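Local coordinates for spermidine N(1)-acetyltransferase (Thermoplasma acidophilum, PDB 3K9U), which catalyses the transfer of an acetyl group from acetyl-CoA to polyamines such as spermidine, and so protects against polyamine toxicity, at residues Lys25-Ser33 and Val127-Phe135. Sequence-based numbering, arbitrary orientation.
Sequences KWTYAGIYS and VHRQNSVGF. With ACO (acetyl coenzyme *a), chain G.
T27 and I31 pack against N131 and Q130, at the end of a type I beta turn in the GNAT acetyltransferase fold. The CA atoms of I31 and Q130 are 6.8 Å apart, and those of T27 and N131 are 7.0 Å apart. The 25-33 segment is the end of helix 13-27 and the loop that follows it. The 127-135 segment leaves strand 122-128 through the turn, H128 to N131, and enters helix 132-139. W26, T27, Y28, N131, V133 and G134 line part of the acetyl-CoA pocket; I31, Y32 and H128 pack beside it.

I31 and H128 make the main packing contact. CG2 of I31 sits over one face of the imidazole, 3.5 Å from the ring centroid, a CH-pi contact. With chi1 at -65°, CG1 of I31 lies beside its backbone N and CG2 anti to that N; this sends CG2 to H128 and CG1 and CD1 to Q130. H128 and Y32 form an offset edge-to-face pair, planes at 87°, with H128 CD2 3.3 Å from Y32 OH. The rotation of the H128 ring is fixed by Q130 N, which donates to ND1 in the ring plane at 3.0 Å.

On the ligand side, W26 CH2 touches V133 CG1, and both side chains border the cofactor. W26 NE1 donates to E97 O of the second subunit, so the W26 ring lies at the dimer interface. T27 CG2 packs on the amide of N131, while OG1 of T27 is hydrogen-bonded to S23 O.

N131 is the N-cap of helix 132-139. Its OD1 accepts from G134 N, which approaches from above the carbonyl plane. Y28 OH is hydrogen-bonded to Y93 OH and to a water; the water accepts from H128 N. The amide ND2 of N131 gives the water a weak bond and donates to acetyl-CoA O5P at 2.8 Å, nearly straight at 172°.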
loop_
_atom_site.group_PDB
_atom_site.type_symbol
_atom_site.label_atom_id
_atom_site.label_comp_id
_atom_site.label_asym_id
_atom_site.label_seq_id
_atom_site.Cartn_x
_atom_site.Cartn_y
_atom_site.Cartn_z
ATOM N N LYS A 25 2.370 -12.828 1.242
ATOM C CA LYS A 25 1.671 -12.798 2.546
ATOM C C LYS A 25 0.639 -11.671 2.584
ATOM O O LYS A 25 -0.450 -11.802 3.189
ATOM C CB LYS A 25 2.645 -12.649 3.720
ATOM C CG LYS A 25 3.479 -13.893 4.028
ATOM C CD LYS A 25 4.368 -13.598 5.217
ATOM C CE LYS A 25 5.064 -14.814 5.753
ATOM N NZ LYS A 25 6.161 -14.419 6.703
ATOM N N TRP A 26 0.994 -10.563 1.947
ATOM C CA TRP A 26 0.110 -9.407 1.887
ATOM C C TRP A 26 -1.016 -9.617 0.850
ATOM O O TRP A 26 -2.164 -9.475 1.195
ATOM C CB TRP A 26 0.899 -8.157 1.548
ATOM C CG TRP A 26 0.032 -6.914 1.381
ATOM C CD1 TRP A 26 -0.523 -6.157 2.387
ATOM C CD2 TRP A 26 -0.364 -6.283 0.151
ATOM N NE1 TRP A 26 -1.214 -5.086 1.850
ATOM C CE2 TRP A 26 -1.154 -5.159 0.487
ATOM C CE3 TRP A 26 -0.107 -6.542 -1.199
ATOM C CZ2 TRP A 26 -1.669 -4.297 -0.470
ATOM C CZ3 TRP A 26 -0.650 -5.680 -2.163
ATOM C CH2 TRP A 26 -1.415 -4.574 -1.780
ATOM N N THR A 27 -0.680 -9.974 -0.391
ATOM C CA THR A 27 -1.685 -10.136 -1.456
ATOM C C THR A 27 -2.704 -11.243 -1.219
ATOM O O THR A 27 -3.844 -11.127 -1.598
ATOM C CB THR A 27 -1.050 -10.507 -2.800
ATOM O OG1 THR A 27 0.158 -9.759 -3.003
ATOM C CG2 THR A 27 -2.041 -10.207 -3.934
ATOM N N TYR A 28 -2.282 -12.347 -0.615
ATOM C CA TYR A 28 -3.171 -13.481 -0.464
ATOM C C TYR A 28 -3.695 -13.654 0.969
ATOM O O TYR A 28 -4.233 -14.709 1.319
ATOM C CB TYR A 28 -2.451 -14.720 -0.975
ATOM C CG TYR A 28 -2.082 -14.630 -2.455
ATOM C CD1 TYR A 28 -3.037 -14.793 -3.427
ATOM C CD2 TYR A 28 -0.765 -14.443 -2.867
ATOM C CE1 TYR A 28 -2.723 -14.726 -4.784
ATOM C CE2 TYR A 28 -0.431 -14.363 -4.235
ATOM C CZ TYR A 28 -1.432 -14.507 -5.183
ATOM O OH TYR A 28 -1.154 -14.437 -6.525
ATOM N N ALA A 29 -3.547 -12.627 1.793
ATOM C CA ALA A 29 -4.012 -12.709 3.186
ATOM C C ALA A 29 -5.486 -13.148 3.312
ATOM O O ALA A 29 -5.814 -14.008 4.143
ATOM C CB ALA A 29 -3.790 -11.367 3.960
ATOM N N GLY A 30 -6.387 -12.606 2.514
ATOM C CA GLY A 30 -7.786 -13.080 2.674
ATOM C C GLY A 30 -8.168 -14.361 1.905
ATOM O O GLY A 30 -9.341 -14.761 1.922
ATOM N N ILE A 31 -7.192 -15.006 1.258
ATOM C CA ILE A 31 -7.461 -15.873 0.093
ATOM C C ILE A 31 -6.956 -17.302 0.317
ATOM O O ILE A 31 -7.721 -18.244 0.220
ATOM C CB ILE A 31 -6.812 -15.276 -1.181
ATOM C CG1 ILE A 31 -7.472 -13.937 -1.535
ATOM C CG2 ILE A 31 -6.905 -16.227 -2.354
ATOM C CD1 ILE A 31 -6.688 -13.098 -2.533
ATOM N N TYR A 32 -5.665 -17.436 0.600
ATOM C CA TYR A 32 -5.063 -18.713 0.976
ATOM C C TYR A 32 -4.787 -18.697 2.473
ATOM O O TYR A 32 -4.650 -17.646 3.069
ATOM C CB TYR A 32 -3.731 -18.932 0.252
ATOM C CG TYR A 32 -3.852 -19.037 -1.240
ATOM C CD1 TYR A 32 -4.671 -19.997 -1.820
ATOM C CD2 TYR A 32 -3.143 -18.173 -2.076
ATOM C CE1 TYR A 32 -4.791 -20.084 -3.188
ATOM C CE2 TYR A 32 -3.249 -18.258 -3.432
ATOM C CZ TYR A 32 -4.070 -19.212 -3.990
ATOM O OH TYR A 32 -4.169 -19.297 -5.349
ATOM N N SER A 33 -4.696 -19.875 3.064
ATOM C CA SER A 33 -4.330 -20.028 4.467
ATOM C C SER A 33 -2.846 -19.678 4.645
ATOM O O SER A 33 -2.057 -19.711 3.684
ATOM C CB SER A 33 -4.526 -21.483 4.866
ATOM O OG SER A 33 -3.789 -22.304 3.968
ATOM N N VAL A 127 -4.956 -15.018 -12.952
ATOM C CA VAL A 127 -5.026 -14.279 -11.704
ATOM C C VAL A 127 -6.166 -14.885 -10.858
ATOM O O VAL A 127 -7.246 -15.272 -11.388
ATOM C CB VAL A 127 -5.279 -12.782 -11.967
ATOM C CG1 VAL A 127 -6.535 -12.572 -12.798
ATOM C CG2 VAL A 127 -5.346 -11.957 -10.637
ATOM N N HIS A 128 -5.924 -15.020 -9.570
ATOM C CA HIS A 128 -6.956 -15.512 -8.645
ATOM C C HIS A 128 -8.121 -14.498 -8.623
ATOM O O HIS A 128 -7.907 -13.300 -8.517
ATOM C CB HIS A 128 -6.389 -15.673 -7.229
ATOM C CG HIS A 128 -7.236 -16.517 -6.320
ATOM N ND1 HIS A 128 -8.459 -16.105 -5.848
ATOM C CD2 HIS A 128 -7.015 -17.739 -5.772
ATOM C CE1 HIS A 128 -8.973 -17.040 -5.069
ATOM N NE2 HIS A 128 -8.119 -18.046 -5.010
ATOM N N ARG A 129 -9.337 -15.003 -8.717
ATOM C CA ARG A 129 -10.537 -14.174 -8.753
ATOM C C ARG A 129 -10.757 -13.312 -7.516
ATOM O O ARG A 129 -11.393 -12.289 -7.625
ATOM C CB ARG A 129 -11.762 -15.054 -8.992
ATOM C CG ARG A 129 -12.171 -15.891 -7.765
ATOM C CD ARG A 129 -12.665 -17.278 -8.180
ATOM N NE ARG A 129 -13.989 -17.269 -8.784
ATOM C CZ ARG A 129 -14.384 -18.052 -9.792
ATOM N NH1 ARG A 129 -15.640 -17.943 -10.248
ATOM N NH2 ARG A 129 -13.549 -18.922 -10.367
ATOM N N GLN A 130 -10.245 -13.702 -6.345
ATOM C CA GLN A 130 -10.359 -12.801 -5.178
ATOM C C GLN A 130 -9.209 -11.806 -5.052
ATOM O O GLN A 130 -9.208 -10.980 -4.155
ATOM C CB GLN A 130 -10.501 -13.565 -3.861
ATOM C CG GLN A 130 -11.674 -14.523 -3.802
ATOM C CD GLN A 130 -11.635 -15.317 -2.520
ATOM O OE1 GLN A 130 -11.509 -16.544 -2.532
ATOM N NE2 GLN A 130 -11.688 -14.605 -1.394
ATOM N N ASN A 131 -8.212 -11.895 -5.918
ATOM C CA ASN A 131 -7.126 -10.933 -5.857
ATOM C C ASN A 131 -7.595 -9.701 -6.642
ATOM O O ASN A 131 -7.292 -9.509 -7.821
ATOM C CB ASN A 131 -5.817 -11.502 -6.396
ATOM C CG ASN A 131 -4.692 -10.486 -6.399
ATOM O OD1 ASN A 131 -4.855 -9.382 -5.884
ATOM N ND2 ASN A 131 -3.544 -10.843 -7.023
ATOM N N SER A 132 -8.356 -8.898 -5.941
ATOM C CA SER A 132 -8.925 -7.648 -6.458
ATOM C C SER A 132 -7.829 -6.656 -6.900
ATOM O O SER A 132 -7.996 -5.930 -7.886
ATOM C CB SER A 132 -9.772 -7.030 -5.336
ATOM O OG SER A 132 -10.689 -6.117 -5.857
ATOM N N VAL A 133 -6.723 -6.627 -6.157
ATOM C CA VAL A 133 -5.565 -5.744 -6.436
ATOM C C VAL A 133 -4.928 -6.053 -7.802
ATOM O O VAL A 133 -4.827 -5.205 -8.671
ATOM C CB VAL A 133 -4.474 -5.886 -5.296
ATOM C CG1 VAL A 133 -3.223 -5.083 -5.630
ATOM C CG2 VAL A 133 -5.063 -5.461 -3.871
ATOM N N GLY A 134 -4.496 -7.288 -7.971
ATOM C CA GLY A 134 -4.006 -7.771 -9.258
ATOM C C GLY A 134 -5.028 -7.720 -10.380
ATOM O O GLY A 134 -4.719 -7.273 -11.469
ATOM N N PHE A 135 -6.250 -8.181 -10.120
ATOM C CA PHE A 135 -7.256 -8.332 -11.191
ATOM C C PHE A 135 -7.605 -6.978 -11.781
ATOM O O PHE A 135 -7.691 -6.839 -13.015
ATOM C CB PHE A 135 -8.517 -9.018 -10.704
ATOM C CG PHE A 135 -9.591 -9.142 -11.751
ATOM C CD1 PHE A 135 -10.778 -8.473 -11.627
ATOM C CD2 PHE A 135 -9.414 -9.938 -12.844
ATOM C CE1 PHE A 135 -11.785 -8.587 -12.613
ATOM C CE2 PHE A 135 -10.399 -10.067 -13.813
ATOM C CZ PHE A 135 -11.593 -9.388 -13.689
HETATM N N1A ACO G . -4.434 -1.463 -2.965
HETATM C C2A ACO G . -5.479 -1.660 -3.806
HETATM N N3A ACO G . -5.342 -1.639 -5.144
HETATM C C4A ACO G . -4.143 -1.458 -5.726
HETATM C C5A ACO G . -2.996 -1.248 -4.847
HETATM C C6A ACO G . -3.201 -1.274 -3.389
HETATM N N6A ACO G . -2.183 -1.079 -2.515
HETATM N N7A ACO G . -1.945 -1.084 -5.630
HETATM C C8A ACO G . -2.376 -1.164 -6.899
HETATM N N9A ACO G . -3.691 -1.413 -6.974
HETATM C C1B ACO G . -4.451 -1.526 -8.261
HETATM C C2B ACO G . -5.643 -0.574 -8.383
HETATM O O2B ACO G . -6.649 -1.094 -9.292
HETATM C C3B ACO G . -5.055 0.679 -8.962
HETATM O O3B ACO G . -6.047 1.462 -9.652
HETATM P P3B ACO G . -6.759 2.663 -8.804
HETATM O O7A ACO G . -5.725 3.715 -8.824
HETATM O O8A ACO G . -7.022 2.054 -7.432
HETATM O O9A ACO G . -7.997 2.892 -9.655
HETATM C C4B ACO G . -3.905 0.175 -9.815
HETATM O O4B ACO G . -3.613 -1.153 -9.358
HETATM C C5B ACO G . -2.656 1.025 -9.716
HETATM O O5B ACO G . -1.774 0.797 -10.824
HETATM P P1A ACO G . -0.180 0.690 -10.611
HETATM O O1A ACO G . 0.299 1.780 -9.664
HETATM O O2A ACO G . 0.496 0.556 -11.950
HETATM O O3A ACO G . -0.132 -0.742 -9.844
HETATM P P2A ACO G . 1.190 -1.297 -9.080
HETATM O O4A ACO G . 0.806 -1.424 -7.624
HETATM O O5A ACO G . 2.430 -0.520 -9.504
HETATM O O6A ACO G . 1.335 -2.758 -9.687
HETATM C CBP ACO G . 0.587 -4.907 -8.968
HETATM C CCP ACO G . 0.231 -3.654 -9.747
HETATM C CDP ACO G . -0.541 -5.913 -9.082
HETATM C CEP ACO G . 1.835 -5.495 -9.622
HETATM C CAP ACO G . 0.885 -4.566 -7.489
HETATM O OAP ACO G . -0.204 -3.867 -6.873
HETATM C C9P ACO G . 1.218 -5.767 -6.649
HETATM O O9P ACO G . 2.349 -6.219 -6.671
HETATM N N8P ACO G . 0.237 -6.284 -5.948
HETATM C C7P ACO G . 0.352 -7.482 -5.148
HETATM C C6P ACO G . 0.734 -8.736 -5.920
HETATM C C5P ACO G . -0.211 -9.109 -7.042
HETATM O O5P ACO G . -1.426 -9.065 -6.920
HETATM N N4P ACO G . 0.365 -9.543 -8.166
HETATM C C3P ACO G . -0.415 -10.061 -9.288
HETATM C C2P ACO G . -0.571 -11.569 -9.157
HETATM S S1P ACO G . -1.258 -12.304 -10.611
HETATM C C ACO G . 0.094 -12.813 -11.492
HETATM O O ACO G . 1.200 -12.714 -10.974
HETATM C CH3 ACO G . -0.057 -13.410 -12.879
HETATM O O HOH W 1 -3.256 -13.931 -8.411
#